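PDB 2RFQ: flavin-dependent monooxygenase, oxygenase subunit HsaA from Rhodococcus sp., which catalyses the FMNH2-dependent ortho-hydroxylation of the steroid-derived phenol 3-HSA to the catechol 3,4-DHSA during cholesterol breakdown. Local coordinates for residues F68-S77 against T239-Y250; L320-T330 against A370-Y380. All coordinates share one frame; numbering follows the deposited sequence.

Contact 1. Residues F68-S77 against T239-Y250; sequences FYSAVRKIAS and TTISAPIVGMAY
T239 sets its methyl squarely over the Y69 ring where two helices of the acyl-CoA dehydrogenase fold cross: segments 68-76 and 239-250, on helix 65-76 of the N-terminal domain and helix 233-266 of the C-terminal domain, meet at -44°. T239 CG2 stands 3.4 Å from the Y69 ring centroid, a CH-pi contact; F68 CD2 covers the opposite face. The Y69 hydroxyl is bonded beyond the contact to the carbonyl of I236. T240 OG1 instead meets ring edges, those of F68 and Y69. Midway, V72 lies alongside P244, with V72 CG1 3.8 Å from P244 CD. With CG anti to the backbone N (chi1 -175°) and a bend at chi3, R73, in the conformer described here, carries its guanidinium over one face of the Y250 ring, toward the rim: R73 CZ is 4.4 Å from the Y250 centroid, a cation-pi contact with the planes 54° apart. In this conformer W294 of helix 277-309 is a second cation-pi partner. G247 lets the backbones close in, since a side chain there would run into R73 O and A76 CB. G247 CA lies 3.4 Å from R73 O, and G247 O receives a CA-H...O contact from S77 CA at 3.1 Å.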
loop_
_atom_site.group_PDB
_atom_site.type_symbol
_atom_site.label_atom_id
_atom_site.label_comp_id
_atom_site.label_asym_id
_atom_site.label_seq_id
_atom_site.Cartn_x
_atom_site.Cartn_y
_atom_site.Cartn_z
ATOM N N PHE A 68 26.148 -10.811 -16.703
ATOM C CA PHE A 68 26.516 -9.410 -16.507
ATOM C C PHE A 68 25.659 -8.783 -15.397
ATOM O O PHE A 68 26.203 -8.151 -14.465
ATOM C CB PHE A 68 26.364 -8.601 -17.801
ATOM C CG PHE A 68 26.629 -7.135 -17.609
ATOM C CD1 PHE A 68 27.935 -6.664 -17.496
ATOM C CD2 PHE A 68 25.565 -6.225 -17.528
ATOM C CE1 PHE A 68 28.195 -5.299 -17.303
ATOM C CE2 PHE A 68 25.817 -4.858 -17.302
ATOM C CZ PHE A 68 27.126 -4.402 -17.199
ATOM N N TYR A 69 24.329 -8.964 -15.465
ATOM C CA TYR A 69 23.477 -8.330 -14.449
ATOM C C TYR A 69 23.655 -8.960 -13.065
ATOM O O TYR A 69 23.507 -8.274 -12.047
ATOM C CB TYR A 69 22.004 -8.289 -14.867
ATOM C CG TYR A 69 21.774 -7.472 -16.109
ATOM C CD1 TYR A 69 22.116 -6.118 -16.161
ATOM C CD2 TYR A 69 21.234 -8.068 -17.248
ATOM C CE1 TYR A 69 21.918 -5.365 -17.328
ATOM C CE2 TYR A 69 21.015 -7.329 -18.420
ATOM C CZ TYR A 69 21.346 -5.984 -18.445
ATOM O OH TYR A 69 21.122 -5.274 -19.618
ATOM N N SER A 70 24.008 -10.247 -13.037
ATOM C CA SER A 70 24.306 -10.957 -11.779
ATOM C C SER A 70 25.555 -10.356 -11.138
ATOM O O SER A 70 25.604 -10.178 -9.914
ATOM C CB SER A 70 24.498 -12.448 -12.060
ATOM O OG SER A 70 23.253 -12.987 -12.493
ATOM N N ALA A 71 26.538 -10.014 -11.969
ATOM C CA ALA A 71 27.784 -9.377 -11.484
ATOM C C ALA A 71 27.484 -7.994 -10.917
ATOM O O ALA A 71 27.963 -7.620 -9.835
ATOM C CB ALA A 71 28.808 -9.301 -12.605
ATOM N N VAL A 72 26.648 -7.250 -11.642
ATOM C CA VAL A 72 26.190 -5.939 -11.183
ATOM C C VAL A 72 25.488 -6.019 -9.833
ATOM O O VAL A 72 25.804 -5.246 -8.910
ATOM C CB VAL A 72 25.273 -5.291 -12.223
ATOM C CG1 VAL A 72 24.582 -4.034 -11.639
ATOM C CG2 VAL A 72 26.142 -4.862 -13.407
ATOM N N ARG A 73 24.549 -6.953 -9.741
ATOM C CA ARG A 73 23.810 -7.178 -8.499
ATOM C C ARG A 73 24.772 -7.393 -7.338
ATOM O O ARG A 73 24.617 -6.788 -6.266
ATOM C CB ARG A 73 22.880 -8.376 -8.622
ATOM C CG ARG A 73 22.013 -8.556 -7.405
ATOM C CD ARG A 73 21.175 -9.784 -7.554
ATOM N NE ARG A 73 21.961 -10.973 -7.255
ATOM C CZ ARG A 73 21.432 -12.168 -6.964
ATOM N NH1 ARG A 73 20.103 -12.355 -6.931
ATOM N NH2 ARG A 73 22.234 -13.195 -6.710
ATOM N N LYS A 74 25.777 -8.247 -7.554
ATOM C CA LYS A 74 26.778 -8.532 -6.515
ATOM C C LYS A 74 27.548 -7.268 -6.100
ATOM O O LYS A 74 27.660 -6.968 -4.910
ATOM C CB LYS A 74 27.750 -9.603 -7.032
ATOM C CG LYS A 74 28.766 -10.054 -6.031
ATOM C CD LYS A 74 29.781 -11.042 -6.634
ATOM C CE LYS A 74 29.124 -12.326 -7.080
ATOM N NZ LYS A 74 28.644 -13.173 -5.941
ATOM N N ILE A 75 28.104 -6.551 -7.079
ATOM C CA ILE A 75 28.874 -5.333 -6.751
ATOM C C ILE A 75 28.029 -4.334 -5.972
ATOM O O ILE A 75 28.464 -3.797 -4.930
ATOM C CB ILE A 75 29.444 -4.667 -8.012
ATOM C CG1 ILE A 75 30.373 -5.642 -8.749
ATOM C CG2 ILE A 75 30.185 -3.362 -7.653
ATOM C CD1 ILE A 75 30.629 -5.187 -10.201
ATOM N N ALA A 76 26.823 -4.087 -6.472
ATOM C CA ALA A 76 25.926 -3.097 -5.849
ATOM C C ALA A 76 25.508 -3.482 -4.433
ATOM O O ALA A 76 25.134 -2.605 -3.649
ATOM C CB ALA A 76 24.692 -2.896 -6.730
ATOM N N SER A 77 25.510 -4.782 -4.110
ATOM C CA SER A 77 25.177 -5.236 -2.759
ATOM C C SER A 77 26.246 -4.850 -1.717
ATOM O O SER A 77 25.990 -4.931 -0.504
ATOM C CB SER A 77 24.931 -6.743 -2.742
ATOM O OG SER A 77 26.140 -7.485 -2.840
ATOM N N THR A 239 17.485 -2.248 -17.748
ATOM C CA THR A 239 17.876 -3.304 -16.785
ATOM C C THR A 239 19.225 -2.942 -16.112
ATOM O O THR A 239 19.427 -3.218 -14.920
ATOM C CB THR A 239 17.925 -4.684 -17.464
ATOM O OG1 THR A 239 16.613 -4.989 -17.963
ATOM C CG2 THR A 239 18.352 -5.801 -16.464
ATOM N N THR A 240 20.113 -2.283 -16.865
ATOM C CA THR A 240 21.387 -1.786 -16.280
ATOM C C THR A 240 21.174 -0.747 -15.161
ATOM O O THR A 240 22.004 -0.598 -14.265
ATOM C CB THR A 240 22.402 -1.343 -17.353
ATOM O OG1 THR A 240 23.571 -2.194 -17.262
ATOM C CG2 THR A 240 22.867 0.081 -17.145
ATOM N N ILE A 241 20.025 -0.073 -15.204
ATOM C CA ILE A 241 19.617 0.887 -14.203
ATOM C C ILE A 241 18.900 0.221 -13.023
ATOM O O ILE A 241 19.082 0.634 -11.870
ATOM C CB ILE A 241 18.716 1.984 -14.885
ATOM C CG1 ILE A 241 19.514 2.712 -15.967
ATOM C CG2 ILE A 241 18.001 2.881 -13.841
ATOM C CD1 ILE A 241 20.882 3.285 -15.481
ATOM N N SER A 242 18.091 -0.794 -13.286
ATOM C CA SER A 242 17.392 -1.466 -12.181
ATOM C C SER A 242 18.287 -2.458 -11.435
ATOM O O SER A 242 18.178 -2.594 -10.215
ATOM C CB SER A 242 16.121 -2.199 -12.669
ATOM O OG SER A 242 15.184 -1.261 -13.178
ATOM N N ALA A 243 19.139 -3.180 -12.167
ATOM C CA ALA A 243 19.960 -4.237 -11.524
ATOM C C ALA A 243 20.765 -3.748 -10.310
ATOM O O ALA A 243 20.763 -4.420 -9.269
ATOM C CB ALA A 243 20.864 -4.933 -12.560
ATOM N N PRO A 244 21.444 -2.585 -10.408
ATOM C CA PRO A 244 22.189 -2.117 -9.220
ATOM C C PRO A 244 21.261 -1.749 -8.059
ATOM O O PRO A 244 21.611 -1.958 -6.922
ATOM C CB PRO A 244 23.003 -0.915 -9.732
ATOM C CG PRO A 244 22.332 -0.486 -11.014
ATOM C CD PRO A 244 21.607 -1.680 -11.569
ATOM N N ILE A 245 20.062 -1.249 -8.358
ATOM C CA ILE A 245 19.129 -0.913 -7.278
ATOM C C ILE A 245 18.648 -2.185 -6.587
ATOM O O ILE A 245 18.585 -2.244 -5.350
ATOM C CB ILE A 245 17.994 -0.033 -7.774
ATOM C CG1 ILE A 245 18.581 1.276 -8.334
ATOM C CG2 ILE A 245 17.012 0.244 -6.644
ATOM C CD1 ILE A 245 17.536 2.166 -9.092
ATOM N N VAL A 246 18.307 -3.206 -7.383
ATOM C CA VAL A 246 18.033 -4.532 -6.817
ATOM C C VAL A 246 19.216 -5.020 -5.937
ATOM O O VAL A 246 19.019 -5.466 -4.807
ATOM C CB VAL A 246 17.652 -5.554 -7.911
ATOM C CG1 VAL A 246 17.480 -6.955 -7.304
ATOM C CG2 VAL A 246 16.352 -5.083 -8.588
ATOM N N GLY A 247 20.439 -4.916 -6.450
ATOM C CA GLY A 247 21.634 -5.291 -5.672
ATOM C C GLY A 247 21.750 -4.506 -4.361
ATOM O O GLY A 247 22.088 -5.086 -3.322
HETATM N N MSE A 248 21.466 -3.204 -4.406
HETATM C CA MSE A 248 21.445 -2.373 -3.195
HETATM C C MSE A 248 20.466 -2.953 -2.169
HETATM O O MSE A 248 20.761 -2.976 -0.960
HETATM C CB MSE A 248 21.102 -0.916 -3.538
HETATM C CG MSE A 248 22.249 -0.222 -4.253
HETATM SE SE MSE A 248 21.553 1.558 -4.779
HETATM C CE MSE A 248 22.322 1.677 -6.604
ATOM N N ALA A 249 19.338 -3.481 -2.652
ATOM C CA ALA A 249 18.322 -4.042 -1.763
ATOM C C ALA A 249 18.848 -5.324 -1.111
ATOM O O ALA A 249 18.631 -5.554 0.102
ATOM C CB ALA A 249 16.994 -4.258 -2.534
ATOM N N TYR A 250 19.541 -6.160 -1.884
ATOM C CA TYR A 250 20.174 -7.359 -1.301
ATOM C C TYR A 250 21.153 -6.967 -0.188
ATOM O O TYR A 250 21.171 -7.573 0.911
ATOM C CB TYR A 250 20.899 -8.193 -2.358
ATOM C CG TYR A 250 19.998 -9.139 -3.129
ATOM C CD1 TYR A 250 19.361 -8.717 -4.283
ATOM C CD2 TYR A 250 19.752 -10.430 -2.670
ATOM C CE1 TYR A 250 18.544 -9.587 -5.025
ATOM C CE2 TYR A 250 18.914 -11.312 -3.386
ATOM C CZ TYR A 250 18.306 -10.855 -4.564
ATOM O OH TYR A 250 17.482 -11.689 -5.290
#

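Contact 2. Residues L320-T330 against A370-Y380; sequences LRARRDQVRAT and ANDPERAYVMY
R323 and Q326 both donate to the carbonyl of A370 in the helical C-terminal part of this acyl-CoA dehydrogenase-like fold, where segments 320-330 and 373-380, on helices 316-344 and 373-384, pack nearly antiparallel (151°). Among the hydrogen bonds, Q326 NE2 reaches A370 O at 2.9 Å, almost straight, and R323 NH1 comes to A370 O at 3.0 Å from the other face of the carbonyl plane. R323 is folded back by bends at chi2 and chi3; NH1 also holds Q326 OE1 in the guanidinium plane, and NH2 donates to a water that bridges to D372 O. Were R323 replaced by an alanine, that water and Q326 OE1 would probably lose their donor and a gap would open above A376. R328 NH1 gives Y377 OH a 2.9 Å bond, while R328 NE pairs with D289 of the second subunit. Apolar contacts fill the middle: V327 CG2 lies 3.4 Å from Y377 CE1, and A376 CB lies over the centre of one face of the R323 guanidinium. L320 CD2 meets M379 CG, of a selenomethionine, at 3.6 Å. R324, which grips the D325 carboxylate side-on with NE and NH2, lies alongside Y380 in a CH-pi contact, R324 CD 3.8 Å from the Y380 ring centroid and directly over it.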
loop_
_atom_site.group_PDB
_atom_site.type_symbol
_atom_site.label_atom_id
_atom_site.label_comp_id
_atom_site.label_asym_id
_atom_site.label_seq_id
_atom_site.Cartn_x
_atom_site.Cartn_y
_atom_site.Cartn_z
ATOM N N LEU A 320 7.700 -5.540 -24.016
ATOM C CA LEU A 320 6.766 -4.787 -23.160
ATOM C C LEU A 320 6.734 -5.335 -21.736
ATOM O O LEU A 320 6.766 -4.560 -20.749
ATOM C CB LEU A 320 5.342 -4.803 -23.752
ATOM C CG LEU A 320 5.179 -3.975 -25.027
ATOM C CD1 LEU A 320 3.850 -4.331 -25.727
ATOM C CD2 LEU A 320 5.238 -2.480 -24.733
ATOM N N ARG A 321 6.681 -6.670 -21.611
ATOM C CA ARG A 321 6.735 -7.289 -20.273
ATOM C C ARG A 321 8.040 -6.944 -19.542
ATOM O O ARG A 321 8.040 -6.709 -18.326
ATOM C CB ARG A 321 6.566 -8.818 -20.323
ATOM C CG ARG A 321 5.117 -9.210 -20.532
ATOM C CD ARG A 321 4.909 -10.697 -20.315
ATOM N NE ARG A 321 5.401 -11.454 -21.452
ATOM C CZ ARG A 321 6.401 -12.319 -21.440
ATOM N NH1 ARG A 321 7.070 -12.578 -20.312
ATOM N NH2 ARG A 321 6.717 -12.947 -22.572
ATOM N N ALA A 322 9.141 -6.919 -20.288
ATOM C CA ALA A 322 10.444 -6.599 -19.726
ATOM C C ALA A 322 10.418 -5.218 -19.099
ATOM O O ALA A 322 10.805 -5.045 -17.955
ATOM C CB ALA A 322 11.546 -6.715 -20.796
ATOM N N ARG A 323 9.919 -4.231 -19.851
ATOM C CA ARG A 323 9.827 -2.869 -19.301
ATOM C C ARG A 323 8.899 -2.770 -18.083
ATOM O O ARG A 323 9.233 -2.126 -17.078
ATOM C CB ARG A 323 9.422 -1.899 -20.400
ATOM C CG ARG A 323 10.603 -1.497 -21.281
ATOM C CD ARG A 323 11.459 -0.456 -20.561
ATOM N NE ARG A 323 10.778 0.859 -20.561
ATOM C CZ ARG A 323 10.872 1.771 -19.593
ATOM N NH1 ARG A 323 11.609 1.547 -18.490
ATOM N NH2 ARG A 323 10.233 2.928 -19.745
ATOM N N ARG A 324 7.742 -3.425 -18.187
ATOM C CA ARG A 324 6.777 -3.492 -17.074
ATOM C C ARG A 324 7.442 -3.974 -15.786
ATOM O O ARG A 324 7.342 -3.338 -14.752
ATOM C CB ARG A 324 5.621 -4.421 -17.456
ATOM C CG ARG A 324 4.635 -4.686 -16.305
ATOM C CD ARG A 324 3.732 -5.910 -16.591
ATOM N NE ARG A 324 4.504 -7.135 -16.470
ATOM C CZ ARG A 324 4.112 -8.335 -16.899
ATOM N NH1 ARG A 324 2.918 -8.510 -17.509
ATOM N NH2 ARG A 324 4.906 -9.383 -16.694
ATOM N N ASP A 325 8.129 -5.113 -15.863
ATOM C CA ASP A 325 8.704 -5.735 -14.678
ATOM C C ASP A 325 9.966 -5.039 -14.212
ATOM O O ASP A 325 10.328 -5.131 -13.037
ATOM C CB ASP A 325 8.989 -7.211 -14.977
ATOM C CG ASP A 325 7.703 -8.036 -15.186
ATOM O OD1 ASP A 325 6.609 -7.608 -14.733
ATOM O OD2 ASP A 325 7.815 -9.110 -15.806
ATOM N N GLN A 326 10.659 -4.383 -15.139
ATOM C CA GLN A 326 11.917 -3.712 -14.839
ATOM C C GLN A 326 11.693 -2.455 -13.986
ATOM O O GLN A 326 12.307 -2.285 -12.917
ATOM C CB GLN A 326 12.706 -3.409 -16.122
ATOM C CG GLN A 326 13.850 -2.416 -15.894
ATOM C CD GLN A 326 13.431 -1.017 -16.247
ATOM O OE1 GLN A 326 12.729 -0.811 -17.243
ATOM N NE2 GLN A 326 13.864 -0.030 -15.441
ATOM N N VAL A 327 10.784 -1.582 -14.420
ATOM C CA VAL A 327 10.449 -0.453 -13.544
ATOM C C VAL A 327 9.886 -0.968 -12.204
ATOM O O VAL A 327 10.189 -0.428 -11.129
ATOM C CB VAL A 327 9.499 0.581 -14.205
ATOM C CG1 VAL A 327 10.117 1.125 -15.513
ATOM C CG2 VAL A 327 8.109 -0.005 -14.450
ATOM N N ARG A 328 9.103 -2.040 -12.267
ATOM C CA ARG A 328 8.529 -2.566 -11.021
ATOM C C ARG A 328 9.595 -3.141 -10.091
ATOM O O ARG A 328 9.461 -3.026 -8.876
ATOM C CB ARG A 328 7.442 -3.602 -11.296
ATOM C CG ARG A 328 6.447 -3.708 -10.105
ATOM C CD ARG A 328 5.060 -4.206 -10.609
ATOM N NE ARG A 328 4.009 -4.288 -9.584
ATOM C CZ ARG A 328 3.356 -3.234 -9.094
ATOM N NH1 ARG A 328 3.647 -1.990 -9.510
ATOM N NH2 ARG A 328 2.400 -3.401 -8.182
ATOM N N ALA A 329 10.639 -3.756 -10.656
ATOM C CA ALA A 329 11.723 -4.331 -9.859
ATOM C C ALA A 329 12.410 -3.222 -9.055
ATOM O O ALA A 329 12.691 -3.387 -7.857
ATOM C CB ALA A 329 12.721 -5.008 -10.759
ATOM N N THR A 330 12.654 -2.081 -9.701
ATOM C CA THR A 330 13.188 -0.912 -8.981
ATOM C C THR A 330 12.255 -0.537 -7.828
ATOM O O THR A 330 12.697 -0.352 -6.698
ATOM C CB THR A 330 13.372 0.271 -9.939
ATOM O OG1 THR A 330 14.467 -0.062 -10.813
ATOM C CG2 THR A 330 13.664 1.584 -9.168
ATOM N N ALA A 370 14.761 5.895 -16.919
ATOM C CA ALA A 370 14.420 4.497 -17.211
ATOM C C ALA A 370 13.689 3.794 -16.048
ATOM O O ALA A 370 13.181 2.671 -16.216
ATOM C CB ALA A 370 15.685 3.709 -17.624
ATOM N N ASN A 371 13.642 4.446 -14.877
ATOM C CA ASN A 371 12.882 3.928 -13.738
ATOM C C ASN A 371 11.474 4.505 -13.605
ATOM O O ASN A 371 10.701 4.038 -12.755
ATOM C CB ASN A 371 13.614 4.174 -12.411
ATOM C CG ASN A 371 14.779 3.238 -12.184
ATOM O OD1 ASN A 371 15.810 3.634 -11.575
ATOM N ND2 ASN A 371 14.645 2.023 -12.625
ATOM N N ASP A 372 11.132 5.512 -14.408
ATOM C CA ASP A 372 9.800 6.092 -14.290
ATOM C C ASP A 372 8.765 4.988 -14.531
ATOM O O ASP A 372 8.728 4.417 -15.630
ATOM C CB ASP A 372 9.573 7.215 -15.279
ATOM C CG ASP A 372 8.234 7.876 -15.050
ATOM O OD1 ASP A 372 8.170 8.879 -14.306
ATOM O OD2 ASP A 372 7.234 7.307 -15.494
ATOM N N PRO A 373 7.961 4.651 -13.496
ATOM C CA PRO A 373 7.171 3.420 -13.662
ATOM C C PRO A 373 5.941 3.606 -14.523
ATOM O O PRO A 373 5.622 2.724 -15.352
ATOM C CB PRO A 373 6.808 3.025 -12.225
ATOM C CG PRO A 373 6.792 4.364 -11.469
ATOM C CD PRO A 373 7.826 5.237 -12.140
ATOM N N GLU A 374 5.249 4.747 -14.380
ATOM C CA GLU A 374 4.041 4.956 -15.192
ATOM C C GLU A 374 4.328 4.980 -16.691
ATOM O O GLU A 374 3.516 4.530 -17.492
ATOM C CB GLU A 374 3.288 6.204 -14.758
ATOM C CG GLU A 374 2.693 6.030 -13.385
ATOM C CD GLU A 374 3.577 6.567 -12.267
ATOM O OE1 GLU A 374 4.752 6.979 -12.496
ATOM O OE2 GLU A 374 3.055 6.559 -11.130
ATOM N N ARG A 375 5.504 5.451 -17.081
ATOM C CA ARG A 375 5.837 5.459 -18.488
ATOM C C ARG A 375 5.758 4.016 -19.031
ATOM O O ARG A 375 5.110 3.767 -20.056
ATOM C CB ARG A 375 7.248 6.019 -18.683
ATOM C CG ARG A 375 7.699 5.956 -20.119
ATOM C CD ARG A 375 9.043 6.659 -20.297
ATOM N NE ARG A 375 9.430 6.696 -21.712
ATOM C CZ ARG A 375 10.468 7.383 -22.196
ATOM N NH1 ARG A 375 11.233 8.124 -21.394
ATOM N NH2 ARG A 375 10.741 7.340 -23.503
ATOM N N ALA A 376 6.409 3.082 -18.333
ATOM C CA ALA A 376 6.411 1.684 -18.785
ATOM C C ALA A 376 5.030 1.048 -18.633
ATOM O O ALA A 376 4.604 0.270 -19.502
ATOM C CB ALA A 376 7.477 0.862 -18.047
ATOM N N TYR A 377 4.347 1.363 -17.522
ATOM C CA TYR A 377 3.041 0.739 -17.236
ATOM C C TYR A 377 1.989 1.152 -18.251
ATOM O O TYR A 377 1.236 0.304 -18.759
ATOM C CB TYR A 377 2.540 1.097 -15.836
ATOM C CG TYR A 377 3.358 0.566 -14.684
ATOM C CD1 TYR A 377 4.192 -0.554 -14.827
ATOM C CD2 TYR A 377 3.266 1.171 -13.442
ATOM C CE1 TYR A 377 4.953 -1.052 -13.731
ATOM C CE2 TYR A 377 3.995 0.679 -12.328
ATOM C CZ TYR A 377 4.846 -0.419 -12.492
ATOM O OH TYR A 377 5.591 -0.906 -11.421
ATOM N N VAL A 378 1.958 2.444 -18.568
ATOM C CA VAL A 378 0.994 2.931 -19.559
ATOM C C VAL A 378 1.276 2.264 -20.898
ATOM O O VAL A 378 0.347 1.807 -21.575
ATOM C CB VAL A 378 1.029 4.471 -19.654
ATOM C CG1 VAL A 378 0.239 4.978 -20.860
ATOM C CG2 VAL A 378 0.485 5.068 -18.348
HETATM N N MSE A 379 2.546 2.186 -21.270
HETATM C CA MSE A 379 2.907 1.567 -22.549
HETATM C C MSE A 379 2.475 0.097 -22.599
HETATM O O MSE A 379 1.914 -0.372 -23.594
HETATM C CB MSE A 379 4.415 1.650 -22.774
HETATM C CG MSE A 379 4.796 1.057 -24.102
HETATM SE SE MSE A 379 6.722 1.140 -24.381
HETATM C CE MSE A 379 7.281 0.161 -22.803
ATOM N N TYR A 380 2.750 -0.622 -21.519
ATOM C CA TYR A 380 2.354 -2.028 -21.427
ATOM C C TYR A 380 0.835 -2.157 -21.602
ATOM O O TYR A 380 0.354 -2.993 -22.387
ATOM C CB TYR A 380 2.777 -2.622 -20.080
ATOM C CG TYR A 380 2.235 -4.019 -19.910
ATOM C CD1 TYR A 380 2.903 -5.116 -20.465
ATOM C CD2 TYR A 380 1.033 -4.240 -19.234
ATOM C CE1 TYR A 380 2.392 -6.393 -20.321
ATOM C CE2 TYR A 380 0.512 -5.501 -19.113
ATOM C CZ TYR A 380 1.193 -6.572 -19.638
ATOM O OH TYR A 380 0.654 -7.839 -19.492
HETATM O O HOH W 1 10.677 4.559 -17.537
HETATM O O HOH W 2 10.599 2.317 -10.627
#

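In the fold
Both segments of contact 1 precede those of contact 2 in the chain; the contact centres are about 17 Å apart. Contact 1 ties the N-terminal helical domain to helix 233-266 across an intervening region that contains the beta domain; contact 2 joins helices within the C-terminal part. Helix 233-266 links them: S242 OG lies 2.7 Å from T330 OG1 and 2.9 Å from Q326 NE2, both probable hydrogen bonds, while I241 and I245 pack on N371. Both contacts border residues assigned to FMN binding by similarity, P244 near W84 and A370 near H368. Contact 1 is internal to the subunit, whereas contact 2 also meets two neighbouring subunits of the tetramer.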